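Local coordinates for protein TSSL (Francisella novicida, PDB 4ACK) that probably forms part of the inner-membrane complex of the type VI secretion system, as the cytoplasmic domain of a DotU-family (TssL) virulence factor, at residues A[34-37]-A[38-41]; A[114-118]-A[119-123]; A[66-69]-A[70-74]; A[87-90]-A[91-95]. One frame throughout, in Å; residues are numbered along the deposited sequence. Where two conformers were deposited one is given.

Contact 1 of 4, residues A[34-37]-A[38-41]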
# COMPACT_ATOMS: atom_id res chain seq x y z
N HIS A 34 -2.12 -8.79 -14.36
CA HIS A 34 -1.27 -8.26 -13.33
C HIS A 34 -1.96 -8.03 -11.97
O HIS A 34 -1.40 -8.30 -10.91
CB HIS A 34 -0.72 -6.97 -13.81
CG HIS A 34 0.45 -7.13 -14.72
ND1 HIS A 34 0.43 -6.73 -16.05
CD2 HIS A 34 1.69 -7.63 -14.49
CE1 HIS A 34 1.62 -6.97 -16.59
NE2 HIS A 34 2.40 -7.52 -15.67
N ARG A 35 -3.17 -7.50 -12.02
CA ARG A 35 -4.06 -7.49 -10.90
C ARG A 35 -4.21 -8.88 -10.28
O ARG A 35 -4.16 -9.01 -9.05
CB ARG A 35 -5.40 -6.92 -11.33
CG ARG A 35 -6.49 -6.91 -10.30
CD ARG A 35 -7.84 -6.52 -10.90
NE ARG A 35 -8.85 -6.67 -9.86
CZ ARG A 35 -9.08 -5.75 -8.93
NH1 ARG A 35 -8.41 -4.61 -8.97
NH2 ARG A 35 -9.99 -5.98 -7.99
N ASN A 36 -4.41 -9.92 -11.12
CA ASN A 36 -4.50 -11.33 -10.65
C ASN A 36 -3.24 -11.80 -9.92
O ASN A 36 -3.32 -12.51 -8.90
CB ASN A 36 -4.80 -12.28 -11.83
CG ASN A 36 -5.05 -13.74 -11.39
OD1 ASN A 36 -6.00 -14.03 -10.67
ND2 ASN A 36 -4.22 -14.66 -11.88
N ASN A 37 -2.08 -11.41 -10.44
CA ASN A 37 -0.82 -11.68 -9.80
C ASN A 37 -0.74 -11.00 -8.43
O ASN A 37 -0.43 -11.64 -7.43
CB ASN A 37 0.33 -11.17 -10.65
CG ASN A 37 0.98 -12.28 -11.46
OD1 ASN A 37 0.30 -13.09 -12.13
ND2 ASN A 37 2.32 -12.31 -11.43
N ILE A 38 -1.05 -9.70 -8.41
CA ILE A 38 -1.14 -8.94 -7.18
C ILE A 38 -2.01 -9.66 -6.14
O ILE A 38 -1.57 -9.89 -5.02
CB ILE A 38 -1.53 -7.48 -7.44
CG1 ILE A 38 -0.23 -6.73 -7.89
CG2 ILE A 38 -2.17 -6.87 -6.16
CD1 ILE A 38 -0.44 -5.35 -8.51
N ARG A 39 -3.19 -10.12 -6.53
CA ARG A 39 -4.05 -10.81 -5.60
C ARG A 39 -3.52 -12.15 -5.07
O ARG A 39 -3.75 -12.50 -3.89
CB ARG A 39 -5.44 -10.97 -6.17
CG ARG A 39 -6.12 -9.60 -6.34
CD ARG A 39 -7.36 -9.69 -7.18
NE ARG A 39 -8.45 -10.28 -6.43
CZ ARG A 39 -8.94 -11.48 -6.68
NH1 ARG A 39 -8.43 -12.22 -7.66
NH2 ARG A 39 -9.93 -11.95 -5.94
N LYS A 40 -2.79 -12.87 -5.93
CA LYS A 40 -2.04 -14.05 -5.52
C LYS A 40 -0.94 -13.67 -4.51
O LYS A 40 -0.80 -14.34 -3.49
CB LYS A 40 -1.46 -14.78 -6.73
CG LYS A 40 -2.51 -15.56 -7.49
CD LYS A 40 -1.98 -16.02 -8.83
CE LYS A 40 -0.76 -16.88 -8.63
NZ LYS A 40 0.11 -16.85 -9.84
N SER A 41 -0.16 -12.65 -4.81
CA SER A 41 0.82 -12.13 -3.87
C SER A 41 0.23 -11.68 -2.50
O SER A 41 0.83 -11.91 -1.46
CB SER A 41 1.56 -10.99 -4.52
OG SER A 41 2.50 -11.51 -5.41
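Two successive turns of helix 30-52 meet here, H34 O and R35 O accepting from I38 N and R39 N in the i to i+4 pattern of an alpha-helix; the helix is one of those that build this all-helical cytoplasmic domain. I38 N reaches H34 O at 2.9 Å in a nearly straight bond (175°), and S41 N closes on N37 O at 2.8 Å; R39 N to R35 O and K40 N to N36 O complete the set. R39 and K40 fold back over the carbonyls of the first turn. R39 turns its CG opposite its own carbonyl carbon (chi1 -66°), which lays CG 3.4 Å from R35 O and brings CD to 4.3 Å from R35 CG. The two arginines thus run up the same flank, and both guanidinium groups point toward E92 of helix 89-94, R39 NH2 in a salt bridge and R35 NH2 in a long, weak ion pair. R35 also donates to S87 O and makes a cation-pi contact with W86, both in the loop leading into that helix. I38, buried, faces helices 4-20 and 89-94. On the exposed flank the chain of K40, bent at chi3, starts out with CG 3.5 Å from N36 O.

Contact 2 of 4, residues A[114-118]-A[119-123]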
# COMPACT_ATOMS: atom_id res chain seq x y z
N ASN A 114 4.93 2.31 20.79
CA ASN A 114 6.04 1.53 20.34
C ASN A 114 5.89 0.04 20.50
O ASN A 114 6.78 -0.61 20.97
CB ASN A 114 7.24 1.97 21.11
CG ASN A 114 8.47 1.87 20.34
OD1 ASN A 114 9.01 0.78 20.18
ND2 ASN A 114 8.92 2.99 19.82
N ILE A 115 4.76 -0.49 20.07
CA ILE A 115 4.48 -1.92 20.11
C ILE A 115 4.66 -2.73 18.80
O ILE A 115 4.63 -3.96 18.84
CB ILE A 115 3.04 -2.23 20.68
CG1 ILE A 115 1.97 -1.34 20.05
CG2 ILE A 115 3.04 -2.14 22.24
CD1 ILE A 115 0.53 -1.74 20.40
N TYR A 116 4.89 -2.07 17.67
CA TYR A 116 4.67 -2.75 16.39
C TYR A 116 5.92 -3.33 15.79
O TYR A 116 6.98 -2.77 15.96
CB TYR A 116 4.05 -1.74 15.43
CG TYR A 116 2.69 -1.31 15.88
CD1 TYR A 116 1.56 -2.09 15.58
CD2 TYR A 116 2.52 -0.15 16.62
CE1 TYR A 116 0.29 -1.69 16.02
CE2 TYR A 116 1.25 0.27 17.04
CZ TYR A 116 0.16 -0.49 16.72
OH TYR A 116 -1.05 -0.05 17.14
N PRO A 117 5.79 -4.44 15.04
CA PRO A 117 6.99 -4.96 14.40
C PRO A 117 7.55 -3.98 13.38
O PRO A 117 6.82 -3.16 12.85
CB PRO A 117 6.50 -6.19 13.66
CG PRO A 117 4.99 -6.06 13.61
CD PRO A 117 4.63 -5.31 14.85
N GLN A 118 8.84 -4.11 13.08
CA GLN A 118 9.54 -3.19 12.19
C GLN A 118 8.95 -3.14 10.77
O GLN A 118 8.94 -2.10 10.15
CB GLN A 118 11.02 -3.58 12.08
CG GLN A 118 11.86 -2.48 11.49
CD GLN A 118 12.08 -1.32 12.49
OE1 GLN A 118 11.40 -1.21 13.55
NE2 GLN A 118 13.03 -0.48 12.16
N ILE A 119 8.45 -4.27 10.29
CA ILE A 119 7.77 -4.32 9.00
C ILE A 119 6.57 -3.30 8.82
O ILE A 119 6.27 -2.87 7.67
CB ILE A 119 7.36 -5.77 8.63
CG1 ILE A 119 6.84 -5.80 7.19
CG2 ILE A 119 6.33 -6.36 9.65
CD1 ILE A 119 6.73 -7.18 6.57
N CYS A 120 5.88 -2.96 9.93
CA CYS A 120 4.81 -1.90 9.88
C CYS A 120 5.37 -0.59 9.37
O CYS A 120 4.84 -0.04 8.42
CB CYS A 120 4.16 -1.68 11.26
SG CYS A 120 3.16 -3.09 11.71
N TYR A 121 6.45 -0.11 10.00
CA TYR A 121 7.13 1.12 9.61
C TYR A 121 7.80 1.09 8.21
O TYR A 121 7.92 2.17 7.55
CB TYR A 121 8.16 1.49 10.68
CG TYR A 121 7.55 1.50 12.09
CD1 TYR A 121 7.47 0.33 12.84
CD2 TYR A 121 6.99 2.68 12.64
CE1 TYR A 121 6.88 0.32 14.17
CE2 TYR A 121 6.38 2.68 13.95
CZ TYR A 121 6.32 1.49 14.70
OH TYR A 121 5.68 1.48 15.96
N GLN A 122 8.31 -0.10 7.81
CA GLN A 122 9.02 -0.27 6.55
C GLN A 122 8.00 -0.24 5.44
O GLN A 122 8.26 0.26 4.37
CB GLN A 122 9.76 -1.64 6.48
CG GLN A 122 10.89 -1.77 7.53
CD GLN A 122 11.58 -3.17 7.53
OE1 GLN A 122 10.92 -4.22 7.68
NE2 GLN A 122 12.91 -3.17 7.39
N THR A 123 6.86 -0.86 5.67
CA THR A 123 5.82 -0.83 4.68
C THR A 123 5.32 0.62 4.43
O THR A 123 5.19 1.03 3.26
CB THR A 123 4.72 -1.74 5.09
OG1 THR A 123 5.27 -3.07 5.20
CG2 THR A 123 3.63 -1.73 4.03
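Apolar contacts begin with Y116 and Y121, whose side chains cross at about a right angle. Y116 CB lies 3.7 Å from Y121 CE1, and Y121 OH comes up to the edge of the Y116 ring, 3.6 Å from Y116 CD2. P117 works next to them: its CG sits 4.0 Å from C120 SG and its CB 4.0 Å from I119 CG2. The sulfur also makes an oblique sulfur-aromatic contact with the Y116 ring, 61° off the ring normal. C120 gains this position by setting SG opposite its carbonyl carbon (chi1 -70°), back over the preceding loop.

All of this marks the N-terminal entry into helix 118-129, where the loop that ends in Y116 and P117 runs into the first turn and packs against helices 55-79 and 99-112.

Among the polar contacts, C120 N donates to P117 O from above the carbonyl plane, a bent bond of 145°, and Q122 N bonds to Q118 O at 3.1 Å. The carbonyl oxygens of Y116 and Q118 lie in the plane of the Y121 ring, at its edge. The hydroxyl of Y121 is hydrogen-bonded to I110 O of helix 99-112, which fixes the far end of the ring. The next carbonyl after Q118, I119 O, is gripped from opposite faces of its plane by T123 N and by T123 OG1, the latter at 2.7 Å.

Contact 3 of 4, residues A[66-69]-A[70-74]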
# COMPACT_ATOMS: atom_id res chain seq x y z
N LEU A 66 -2.25 -2.07 -0.34
CA LEU A 66 -3.41 -2.04 -1.24
C LEU A 66 -3.89 -0.64 -1.63
O LEU A 66 -4.36 -0.42 -2.78
CB LEU A 66 -4.61 -2.72 -0.61
CG LEU A 66 -4.42 -4.14 -0.08
CD1 LEU A 66 -5.76 -4.70 0.40
CD2 LEU A 66 -3.79 -5.06 -1.09
N ALA A 67 -3.89 0.26 -0.65
CA ALA A 67 -4.25 1.64 -0.88
C ALA A 67 -3.24 2.33 -1.82
O ALA A 67 -3.62 3.16 -2.66
CB ALA A 67 -4.29 2.39 0.44
N TYR A 68 -1.95 2.01 -1.67
CA TYR A 68 -0.96 2.51 -2.57
C TYR A 68 -1.24 2.00 -4.03
O TYR A 68 -1.25 2.81 -4.99
CB TYR A 68 0.43 2.13 -2.08
CG TYR A 68 1.50 2.21 -3.16
CD1 TYR A 68 1.75 1.10 -4.04
CD2 TYR A 68 2.17 3.40 -3.41
CE1 TYR A 68 2.71 1.20 -5.10
CE2 TYR A 68 3.12 3.52 -4.44
CZ TYR A 68 3.40 2.42 -5.27
OH TYR A 68 4.36 2.60 -6.24
N VAL A 69 -1.49 0.69 -4.20
CA VAL A 69 -1.76 0.12 -5.51
C VAL A 69 -3.03 0.76 -6.11
O VAL A 69 -3.02 1.24 -7.26
CB VAL A 69 -1.96 -1.39 -5.48
CG1 VAL A 69 -2.37 -1.86 -6.86
CG2 VAL A 69 -0.65 -2.11 -5.04
N ASP A 70 -4.12 0.76 -5.33
CA ASP A 70 -5.34 1.42 -5.74
C ASP A 70 -5.10 2.86 -6.19
O ASP A 70 -5.64 3.26 -7.22
CB ASP A 70 -6.37 1.40 -4.64
CG ASP A 70 -7.00 0.05 -4.46
OD1 ASP A 70 -6.88 -0.84 -5.35
OD2 ASP A 70 -7.63 -0.13 -3.39
N GLU A 71 -4.27 3.61 -5.45
CA GLU A 71 -4.09 5.03 -5.74
C GLU A 71 -3.39 5.23 -7.09
O GLU A 71 -3.65 6.18 -7.82
CB GLU A 71 -3.21 5.69 -4.67
CG GLU A 71 -3.04 7.24 -4.90
CD GLU A 71 -2.30 7.92 -3.77
OE1 GLU A 71 -2.89 7.93 -2.66
OE2 GLU A 71 -1.15 8.40 -3.98
N LYS A 72 -2.42 4.37 -7.37
CA LYS A 72 -1.62 4.53 -8.56
C LYS A 72 -2.48 4.11 -9.78
O LYS A 72 -2.42 4.73 -10.83
CB LYS A 72 -0.30 3.74 -8.41
CG LYS A 72 0.67 4.34 -7.36
CD LYS A 72 0.64 5.91 -7.35
CE LYS A 72 1.54 6.57 -6.28
NZ LYS A 72 1.20 8.06 -6.07
N LEU A 73 -3.32 3.10 -9.58
CA LEU A 73 -4.17 2.61 -10.62
C LEU A 73 -5.28 3.60 -10.92
O LEU A 73 -5.56 3.83 -12.11
CB LEU A 73 -4.75 1.24 -10.27
CG LEU A 73 -3.86 0.07 -10.78
CD1 LEU A 73 -4.09 -0.04 -12.31
CD2 LEU A 73 -2.38 0.26 -10.52
N MET A 74 -5.90 4.16 -9.88
CA MET A 74 -6.92 5.19 -10.07
C MET A 74 -6.37 6.41 -10.79
O MET A 74 -7.10 7.05 -11.53
CB MET A 74 -7.58 5.63 -8.76
CG MET A 74 -8.56 4.65 -8.14
SD MET A 74 -9.72 3.87 -9.29
CE MET A 74 -11.25 4.15 -8.43
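K72 lays its aliphatic chain over one face of the Y68 ring, the two side chains passing at a slant. K72 CG stands 4.1 Å from the ring centroid and 22° off the normal, a CH-pi contact displaced toward the rim, and K72 CE comes within 3.9 Å of Y68 CE2. Y68 holds its CG anti to the backbone N (chi1 161°) while the lysine bends at chi2, and these turns together bring the chain over the ring face. The ammonium is carried on to E71: K72 NZ meets the anti lone pair of E71 OE2 at 3.2 Å in a salt bridge, with D131 O as a further acceptor. E71 in turn takes the backbone N-H groups of Y133 and G134, so the pair ties this turn to the loop after helix 118-129.

Both segments are consecutive turns in a largely buried part of alpha-helix 55-79, near the centre of the chain. Across the helix from Y68, D70 folds its carboxylate back beside L66 O and turns it toward helix 89-94, where OD1 accepts from L89 N and W86 NE1 and OD2 from Q90 N. V69 and L73 lie along the face that packs on helix 4-20, V69 CG1 being 4.2 Å from L73 CD2.

Contact 4 of 4, residues A[87-90]-A[91-95]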
# COMPACT_ATOMS: atom_id res chain seq x y z
N SER A 87 -11.41 -2.38 -10.07
CA SER A 87 -12.12 -2.46 -8.81
C SER A 87 -11.09 -2.39 -7.61
O SER A 87 -10.03 -3.04 -7.64
CB SER A 87 -12.94 -3.73 -8.80
OG SER A 87 -14.06 -3.54 -7.94
N LEU A 88 -11.39 -1.57 -6.61
CA LEU A 88 -10.48 -1.31 -5.52
C LEU A 88 -10.09 -2.59 -4.72
O LEU A 88 -10.92 -3.33 -4.20
CB LEU A 88 -11.06 -0.22 -4.58
CG LEU A 88 -11.34 1.21 -5.10
CD1 LEU A 88 -11.74 2.18 -3.95
CD2 LEU A 88 -10.17 1.80 -5.86
N LEU A 89 -8.80 -2.84 -4.63
CA LEU A 89 -8.29 -3.92 -3.78
C LEU A 89 -8.57 -3.66 -2.29
O LEU A 89 -8.93 -4.57 -1.53
CB LEU A 89 -6.80 -4.01 -4.00
CG LEU A 89 -6.45 -4.55 -5.38
CD1 LEU A 89 -4.96 -4.55 -5.56
CD2 LEU A 89 -6.99 -5.95 -5.49
N GLN A 90 -8.44 -2.41 -1.89
CA GLN A 90 -8.57 -2.12 -0.46
C GLN A 90 -10.02 -2.47 -0.03
O GLN A 90 -10.28 -2.85 1.12
CB GLN A 90 -8.19 -0.65 -0.16
CG GLN A 90 -9.27 0.34 -0.53
CD GLN A 90 -8.76 1.74 -0.51
OE1 GLN A 90 -9.14 2.53 0.35
NE2 GLN A 90 -7.83 2.05 -1.45
N LEU A 91 -10.95 -2.34 -0.99
CA LEU A 91 -12.36 -2.65 -0.74
C LEU A 91 -12.64 -4.18 -0.73
O LEU A 91 -13.36 -4.68 0.14
CB LEU A 91 -13.25 -1.96 -1.78
CG LEU A 91 -14.76 -1.96 -1.58
CD1 LEU A 91 -15.22 -1.49 -0.18
CD2 LEU A 91 -15.42 -1.08 -2.66
N GLU A 92 -12.09 -4.91 -1.71
CA GLU A 92 -12.24 -6.37 -1.77
C GLU A 92 -11.71 -7.04 -0.48
O GLU A 92 -12.32 -7.96 0.05
CB GLU A 92 -11.45 -6.88 -2.97
CG GLU A 92 -11.84 -8.23 -3.46
CD GLU A 92 -10.84 -8.79 -4.46
OE1 GLU A 92 -10.53 -8.09 -5.46
OE2 GLU A 92 -10.38 -9.95 -4.25
N TYR A 93 -10.59 -6.55 0.04
CA TYR A 93 -9.88 -7.21 1.12
C TYR A 93 -10.22 -6.75 2.54
O TYR A 93 -10.07 -7.54 3.48
CB TYR A 93 -8.39 -7.04 0.91
CG TYR A 93 -7.90 -7.99 -0.13
CD1 TYR A 93 -7.71 -9.34 0.18
CD2 TYR A 93 -7.69 -7.57 -1.43
CE1 TYR A 93 -7.28 -10.23 -0.79
CE2 TYR A 93 -7.25 -8.45 -2.40
CZ TYR A 93 -7.06 -9.78 -2.08
OH TYR A 93 -6.62 -10.64 -3.05
N TYR A 94 -10.66 -5.49 2.67
CA TYR A 94 -10.76 -4.84 3.96
C TYR A 94 -12.04 -4.03 4.11
O TYR A 94 -12.25 -3.31 5.10
CB TYR A 94 -9.51 -3.99 4.21
CG TYR A 94 -8.37 -4.86 4.65
CD1 TYR A 94 -8.45 -5.60 5.85
CD2 TYR A 94 -7.25 -5.01 3.84
CE1 TYR A 94 -7.40 -6.45 6.25
CE2 TYR A 94 -6.21 -5.84 4.21
CZ TYR A 94 -6.28 -6.55 5.41
OH TYR A 94 -5.23 -7.37 5.75
N ASP A 95 -12.87 -4.14 3.10
CA ASP A 95 -14.22 -3.65 3.12
C ASP A 95 -14.31 -2.17 3.39
O ASP A 95 -15.25 -1.72 4.04
CB ASP A 95 -15.06 -4.42 4.15
CG ASP A 95 -16.46 -4.71 3.64
OD1 ASP A 95 -16.56 -5.60 2.75
OD2 ASP A 95 -17.43 -4.02 4.07
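L88 O is gripped by two backbone N-H groups of the next turn: E92 N at 3.2 Å in a fairly straight bond (166°), and L91 N at 3.4 Å in a weak, bent one. Y93 N then takes L89 O at 3.0 Å, and a weak bond from Y94 N to Q90 O follows. The same L89 carbonyl lies in the plane of the Y93 ring, at its edge, with Y93 CD2 3.2 Å from L89 O. Y93 directs CG opposite its carbonyl carbon (chi1 -78°), which folds the ring back along the helix beside L89; the two side chains point the same way and L89 CD2 touches Y93 CE2 at 4.0 Å. E92 runs alongside L89 as well, its OE1 4.1 Å from L89 CD2, while its carboxylate is engaged by R39 of helix 30-52. L88 and L91 meet by their CB atoms at 4.0 Å, near the start of the helix. Q90 has CG wedged between its backbone N and carbonyl carbon (chi1 78°), which brings Q90 CG to 3.2 Å from L91 N; its amide oxygen accepts from G99 N. Y94 ends in a hydroxyl bonded to Q46. With L88 as the N-cap residue and D95 turning to positive phi after the last turn, the arrangement is that of a short helix, 89-94, laid against helices 30-52 and 55-79 of the bundle.

How the contacts relate
Contact 4 touches both contact 1 and contact 3, the three centres forming a triangle with sides of 11 to 13 Å. Toward contact 1, R39 NH2 meets E92 OE2 at 2.7 Å in a salt bridge, R35 NH1 approaches S87 O at 2.6 Å, and I38 CG2 packs on L89 CD1 at 3.7 Å. Toward contact 3, D70 receives the start of helix 89-94, its OD1 2.9 Å from L89 N and its OD2 2.9 Å from Q90 N. Contacts 1 and 3 themselves approach to about 4 Å between nearest atoms without touching. Contact 2 stands apart, its centre 21 to 24 Å from the others. A 1,2-ethanediol, probably from the crystallisation liquor, lies about 4 Å from the E71 side chain of contact 3.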